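Local coordinates for integral membrane indolylacetylinositol arabinosyltransferase EmbB (Mycolicibacterium smegmatis MC2 155, PDB 7BVC), which probably transfers arabinose units to build the arabinan of cell-wall arabinogalactan, as a membrane-embedded glycosyltransferase of the emb family, at residues Arg258-Val270 / Leu345-Pro357. Residues are numbered along the deposited sequence; the frame is centred on the assembly and turned at random.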
loop_
_atom_site.group_PDB
_atom_site.type_symbol
_atom_site.label_atom_id
_atom_site.label_comp_id
_atom_site.label_asym_id
_atom_site.label_seq_id
_atom_site.Cartn_x
_atom_site.Cartn_y
_atom_site.Cartn_z
ATOM N N ARG B 258 -32.299 -25.485 30.422
ATOM C CA ARG B 258 -31.978 -24.109 30.076
ATOM C C ARG B 258 -31.940 -23.879 28.572
ATOM O O ARG B 258 -31.750 -22.738 28.137
ATOM C CB ARG B 258 -30.644 -23.694 30.704
ATOM C CG ARG B 258 -29.409 -24.072 29.909
ATOM C CD ARG B 258 -28.157 -23.687 30.675
ATOM N NE ARG B 258 -26.934 -24.046 29.966
ATOM C CZ ARG B 258 -25.716 -23.920 30.482
ATOM N NH1 ARG B 258 -25.561 -23.443 31.709
ATOM N NH2 ARG B 258 -24.653 -24.271 29.771
ATOM N N TRP B 259 -32.120 -24.930 27.771
ATOM C CA TRP B 259 -32.238 -24.765 26.328
ATOM C C TRP B 259 -33.663 -24.420 25.918
ATOM O O TRP B 259 -33.871 -23.639 24.986
ATOM C CB TRP B 259 -31.792 -26.040 25.613
ATOM C CG TRP B 259 -30.321 -26.160 25.425
ATOM C CD1 TRP B 259 -29.346 -25.665 26.236
ATOM C CD2 TRP B 259 -29.653 -26.829 24.353
ATOM N NE1 TRP B 259 -28.108 -25.984 25.735
ATOM C CE2 TRP B 259 -28.271 -26.699 24.577
ATOM C CE3 TRP B 259 -30.090 -27.526 23.223
ATOM C CZ2 TRP B 259 -27.322 -27.238 23.715
ATOM C CZ3 TRP B 259 -29.148 -28.061 22.369
ATOM C CH2 TRP B 259 -27.781 -27.914 22.618
ATOM N N ARG B 260 -34.651 -24.995 26.603
ATOM C CA ARG B 260 -36.055 -24.866 26.215
ATOM C C ARG B 260 -36.591 -23.497 26.647
ATOM O O ARG B 260 -37.368 -23.355 27.592
ATOM C CB ARG B 260 -36.873 -26.003 26.805
ATOM C CG ARG B 260 -36.525 -26.332 28.243
ATOM C CD ARG B 260 -37.210 -27.606 28.697
ATOM N NE ARG B 260 -36.679 -28.780 28.012
ATOM C CZ ARG B 260 -36.664 -30.002 28.531
ATOM N NH1 ARG B 260 -37.152 -30.213 29.746
ATOM N NH2 ARG B 260 -36.161 -31.014 27.838
ATOM N N THR B 261 -36.154 -22.474 25.918
ATOM C CA THR B 261 -36.642 -21.121 26.123
ATOM C C THR B 261 -36.629 -20.393 24.788
ATOM O O THR B 261 -35.762 -20.630 23.942
ATOM C CB THR B 261 -35.809 -20.365 27.169
ATOM O OG1 THR B 261 -36.446 -19.121 27.482
ATOM C CG2 THR B 261 -34.398 -20.098 26.663
ATOM N N VAL B 262 -37.613 -19.519 24.596
ATOM C CA VAL B 262 -37.754 -18.748 23.369
ATOM C C VAL B 262 -37.889 -17.279 23.740
ATOM O O VAL B 262 -38.693 -16.927 24.609
ATOM C CB VAL B 262 -38.964 -19.209 22.534
ATOM C CG1 VAL B 262 -39.127 -18.328 21.309
ATOM C CG2 VAL B 262 -38.803 -20.662 22.128
ATOM N N THR B 263 -37.100 -16.433 23.091
ATOM C CA THR B 263 -37.126 -14.994 23.297
ATOM C C THR B 263 -37.426 -14.299 21.973
ATOM O O THR B 263 -37.693 -14.941 20.955
ATOM C CB THR B 263 -35.799 -14.504 23.885
ATOM O OG1 THR B 263 -34.711 -15.020 23.109
ATOM C CG2 THR B 263 -35.651 -14.975 25.322
ATOM N N ALA B 264 -37.384 -12.970 21.995
ATOM C CA ALA B 264 -37.604 -12.181 20.792
ATOM C C ALA B 264 -36.339 -11.989 19.971
ATOM O O ALA B 264 -36.419 -11.496 18.842
ATOM C CB ALA B 264 -38.189 -10.813 21.154
ATOM N N VAL B 265 -35.177 -12.363 20.508
ATOM C CA VAL B 265 -33.938 -12.243 19.752
ATOM C C VAL B 265 -33.763 -13.435 18.817
ATOM O O VAL B 265 -33.167 -13.305 17.741
ATOM C CB VAL B 265 -32.748 -12.103 20.715
ATOM C CG1 VAL B 265 -31.446 -11.937 19.948
ATOM C CG2 VAL B 265 -32.971 -10.947 21.668
ATOM N N ASP B 266 -34.283 -14.603 19.204
ATOM C CA ASP B 266 -34.146 -15.792 18.371
ATOM C C ASP B 266 -34.858 -15.616 17.040
ATOM O O ASP B 266 -34.290 -15.913 15.982
ATOM C CB ASP B 266 -34.694 -17.014 19.106
ATOM C CG ASP B 266 -33.805 -17.452 20.248
ATOM O OD1 ASP B 266 -32.569 -17.344 20.115
ATOM O OD2 ASP B 266 -34.340 -17.904 21.280
ATOM N N GLY B 267 -36.101 -15.136 17.073
ATOM C CA GLY B 267 -36.817 -14.884 15.834
ATOM C C GLY B 267 -36.107 -13.874 14.957
ATOM O O GLY B 267 -35.974 -14.071 13.749
ATOM N N VAL B 268 -35.631 -12.784 15.560
ATOM C CA VAL B 268 -34.951 -11.742 14.795
ATOM C C VAL B 268 -33.719 -12.310 14.101
ATOM O O VAL B 268 -33.533 -12.134 12.893
ATOM C CB VAL B 268 -34.589 -10.554 15.702
ATOM C CG1 VAL B 268 -33.567 -9.663 15.023
ATOM C CG2 VAL B 268 -35.833 -9.759 16.053
ATOM N N VAL B 269 -32.872 -13.021 14.847
ATOM C CA VAL B 269 -31.636 -13.542 14.267
ATOM C C VAL B 269 -31.941 -14.574 13.187
ATOM O O VAL B 269 -31.387 -14.520 12.081
ATOM C CB VAL B 269 -30.730 -14.128 15.366
ATOM C CG1 VAL B 269 -29.520 -14.799 14.746
ATOM C CG2 VAL B 269 -30.293 -13.037 16.322
ATOM N N VAL B 270 -32.834 -15.522 13.483
ATOM C CA VAL B 270 -33.124 -16.593 12.535
ATOM C C VAL B 270 -33.720 -16.026 11.251
ATOM O O VAL B 270 -33.276 -16.356 10.146
ATOM C CB VAL B 270 -34.051 -17.640 13.175
ATOM C CG1 VAL B 270 -34.658 -18.534 12.111
ATOM C CG2 VAL B 270 -33.285 -18.467 14.194
ATOM N N LEU B 345 -26.816 -21.138 12.055
ATOM C CA LEU B 345 -27.806 -21.557 13.043
ATOM C C LEU B 345 -27.142 -22.242 14.234
ATOM O O LEU B 345 -27.533 -22.018 15.387
ATOM C CB LEU B 345 -28.837 -22.480 12.398
ATOM C CG LEU B 345 -29.700 -21.860 11.297
ATOM C CD1 LEU B 345 -30.705 -22.869 10.769
ATOM C CD2 LEU B 345 -30.406 -20.619 11.809
ATOM N N ILE B 346 -26.124 -23.066 13.977
ATOM C CA ILE B 346 -25.439 -23.755 15.066
ATOM C C ILE B 346 -24.702 -22.761 15.958
ATOM O O ILE B 346 -24.732 -22.873 17.190
ATOM C CB ILE B 346 -24.488 -24.828 14.507
ATOM C CG1 ILE B 346 -25.283 -26.028 13.994
ATOM C CG2 ILE B 346 -23.495 -25.270 15.567
ATOM C CD1 ILE B 346 -24.422 -27.112 13.397
ATOM N N CYS B 347 -24.021 -21.781 15.355
ATOM C CA CYS B 347 -23.328 -20.777 16.157
ATOM C C CYS B 347 -24.302 -19.959 16.990
ATOM O O CYS B 347 -24.011 -19.644 18.146
ATOM C CB CYS B 347 -22.478 -19.856 15.282
ATOM S SG CYS B 347 -21.277 -20.684 14.229
ATOM N N TRP B 348 -25.464 -19.605 16.433
ATOM C CA TRP B 348 -26.430 -18.874 17.248
ATOM C C TRP B 348 -26.932 -19.728 18.405
ATOM O O TRP B 348 -27.013 -19.252 19.542
ATOM C CB TRP B 348 -27.609 -18.383 16.410
ATOM C CG TRP B 348 -28.700 -17.789 17.262
ATOM C CD1 TRP B 348 -30.010 -18.165 17.295
ATOM C CD2 TRP B 348 -28.567 -16.727 18.219
ATOM N NE1 TRP B 348 -30.701 -17.401 18.203
ATOM C CE2 TRP B 348 -29.837 -16.511 18.783
ATOM C CE3 TRP B 348 -27.497 -15.933 18.647
ATOM C CZ2 TRP B 348 -30.066 -15.540 19.753
ATOM C CZ3 TRP B 348 -27.729 -14.971 19.609
ATOM C CH2 TRP B 348 -29.001 -14.782 20.150
ATOM N N LEU B 349 -27.267 -20.993 18.135
ATOM C CA LEU B 349 -27.716 -21.888 19.198
ATOM C C LEU B 349 -26.690 -21.970 20.321
ATOM O O LEU B 349 -27.021 -21.784 21.501
ATOM C CB LEU B 349 -27.993 -23.277 18.625
ATOM C CG LEU B 349 -28.393 -24.369 19.616
ATOM C CD1 LEU B 349 -29.791 -24.125 20.151
ATOM C CD2 LEU B 349 -28.292 -25.737 18.966
ATOM N N LEU B 350 -25.433 -22.246 19.969
ATOM C CA LEU B 350 -24.395 -22.398 20.981
ATOM C C LEU B 350 -24.156 -21.091 21.723
ATOM O O LEU B 350 -24.133 -21.064 22.956
ATOM C CB LEU B 350 -23.101 -22.899 20.338
ATOM C CG LEU B 350 -23.124 -24.341 19.833
ATOM C CD1 LEU B 350 -21.754 -24.762 19.341
ATOM C CD2 LEU B 350 -23.615 -25.278 20.919
ATOM N N LEU B 351 -24.000 -19.987 20.988
ATOM C CA LEU B 351 -23.718 -18.704 21.618
ATOM C C LEU B 351 -24.834 -18.285 22.563
ATOM O O LEU B 351 -24.580 -17.641 23.586
ATOM C CB LEU B 351 -23.502 -17.642 20.541
ATOM C CG LEU B 351 -23.063 -16.259 21.010
ATOM C CD1 LEU B 351 -21.640 -16.319 21.508
ATOM C CD2 LEU B 351 -23.196 -15.254 19.885
ATOM N N SER B 352 -26.077 -18.642 22.247
ATOM C CA SER B 352 -27.189 -18.210 23.080
ATOM C C SER B 352 -27.458 -19.137 24.253
ATOM O O SER B 352 -27.957 -18.673 25.285
ATOM C CB SER B 352 -28.460 -18.081 22.238
ATOM O OG SER B 352 -28.927 -19.349 21.819
ATOM N N ARG B 353 -27.147 -20.430 24.145
ATOM C CA ARG B 353 -27.537 -21.361 25.194
ATOM C C ARG B 353 -26.386 -22.096 25.867
ATOM O O ARG B 353 -26.645 -22.965 26.707
ATOM C CB ARG B 353 -28.537 -22.382 24.637
ATOM C CG ARG B 353 -29.955 -21.851 24.595
ATOM C CD ARG B 353 -30.732 -22.404 23.419
ATOM N NE ARG B 353 -32.040 -21.771 23.301
ATOM C CZ ARG B 353 -32.256 -20.616 22.681
ATOM N NH1 ARG B 353 -31.246 -19.968 22.119
ATOM N NH2 ARG B 353 -33.478 -20.110 22.623
ATOM N N GLU B 354 -25.138 -21.791 25.541
ATOM C CA GLU B 354 -24.021 -22.422 26.233
ATOM C C GLU B 354 -22.986 -21.425 26.724
ATOM O O GLU B 354 -22.394 -21.636 27.784
ATOM C CB GLU B 354 -23.347 -23.454 25.315
ATOM C CG GLU B 354 -24.234 -24.624 24.929
ATOM C CD GLU B 354 -24.576 -25.509 26.111
ATOM O OE1 GLU B 354 -23.708 -25.693 26.987
ATOM O OE2 GLU B 354 -25.713 -26.018 26.164
ATOM N N VAL B 355 -22.746 -20.349 25.979
ATOM C CA VAL B 355 -21.666 -19.425 26.307
ATOM C C VAL B 355 -22.148 -18.292 27.203
ATOM O O VAL B 355 -21.438 -17.877 28.122
ATOM C CB VAL B 355 -21.033 -18.885 25.008
ATOM C CG1 VAL B 355 -19.959 -17.862 25.320
ATOM C CG2 VAL B 355 -20.460 -20.027 24.187
ATOM N N LEU B 356 -23.353 -17.783 26.972
ATOM C CA LEU B 356 -23.859 -16.676 27.774
ATOM C C LEU B 356 -24.294 -17.129 29.166
ATOM O O LEU B 356 -23.985 -16.441 30.146
ATOM C CB LEU B 356 -25.010 -15.966 27.057
ATOM C CG LEU B 356 -24.651 -15.198 25.784
ATOM C CD1 LEU B 356 -25.783 -14.269 25.393
ATOM C CD2 LEU B 356 -23.360 -14.425 25.960
ATOM N N PRO B 357 -25.011 -18.253 29.319
ATOM C CA PRO B 357 -25.305 -18.730 30.679
ATOM C C PRO B 357 -24.076 -19.160 31.455
ATOM O O PRO B 357 -24.150 -19.275 32.683
ATOM C CB PRO B 357 -26.254 -19.912 30.441
ATOM C CG PRO B 357 -26.856 -19.643 29.123
ATOM C CD PRO B 357 -25.756 -19.035 28.317
#
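Arg353 of helix 342-355 reaches across to the loop 258-263 and the start of helix 264-279, where three oxygens gather round its guanidinium edge. Arg353 NE donates to Trp259 O at 3.1 Å, meeting a lone pair in the carbonyl plane, and the same oxygen also accepts Thr261 N. Arg353 NH2 serves two acceptors: Thr261 O, and Asp266 OD2 in a nearly straight salt bridge of 2.7 Å, on the syn side though 35° out of the carboxylate plane. With every partner close to its plane, the guanidinium has its rotation fixed, and the loop wraps round it. Asp266 OD1 lies at the indole edge of Trp348 and accepts a weak hydrogen bond from NE1.

Trp348, its CG anti to the backbone N (chi1 172°), stands between the two helices. Val269 CG1 sits over one face of Trp348, 4.1 Å from its five-membered ring centre in a CH-pi contact; Ser352 CB covers the opposite face, and Val265 CG1 touches CH2. Trp259 has Arg353 CB over its own five-membered ring, another CH-pi contact, while its NE1 hydrogen-bonds to Glu354 OE2. In a salt bridge of 3.3 Å, Arg258 NH2 comes to Glu354 OE1 from above the carboxylate plane. Arg258 also lays one guanidinium face on Pro357 CB, and its NH1 salt-bridges an acidic side chain of a different protein in the assembly. Trp259 belongs to the pocket of bound 4'-phosphopantetheine, the prosthetic arm of carrier proteins, which is consistent with carrier-protein docking here.

The two predicted transmembrane helices run nearly antiparallel, with 160° between their N-to-C directions and a closest axis approach of 11.3 Å in these segments. Helix 367-381 packs against both Val265 and Trp348, whereas helices 391-411 and 586-599 contact other side chains of 345-357.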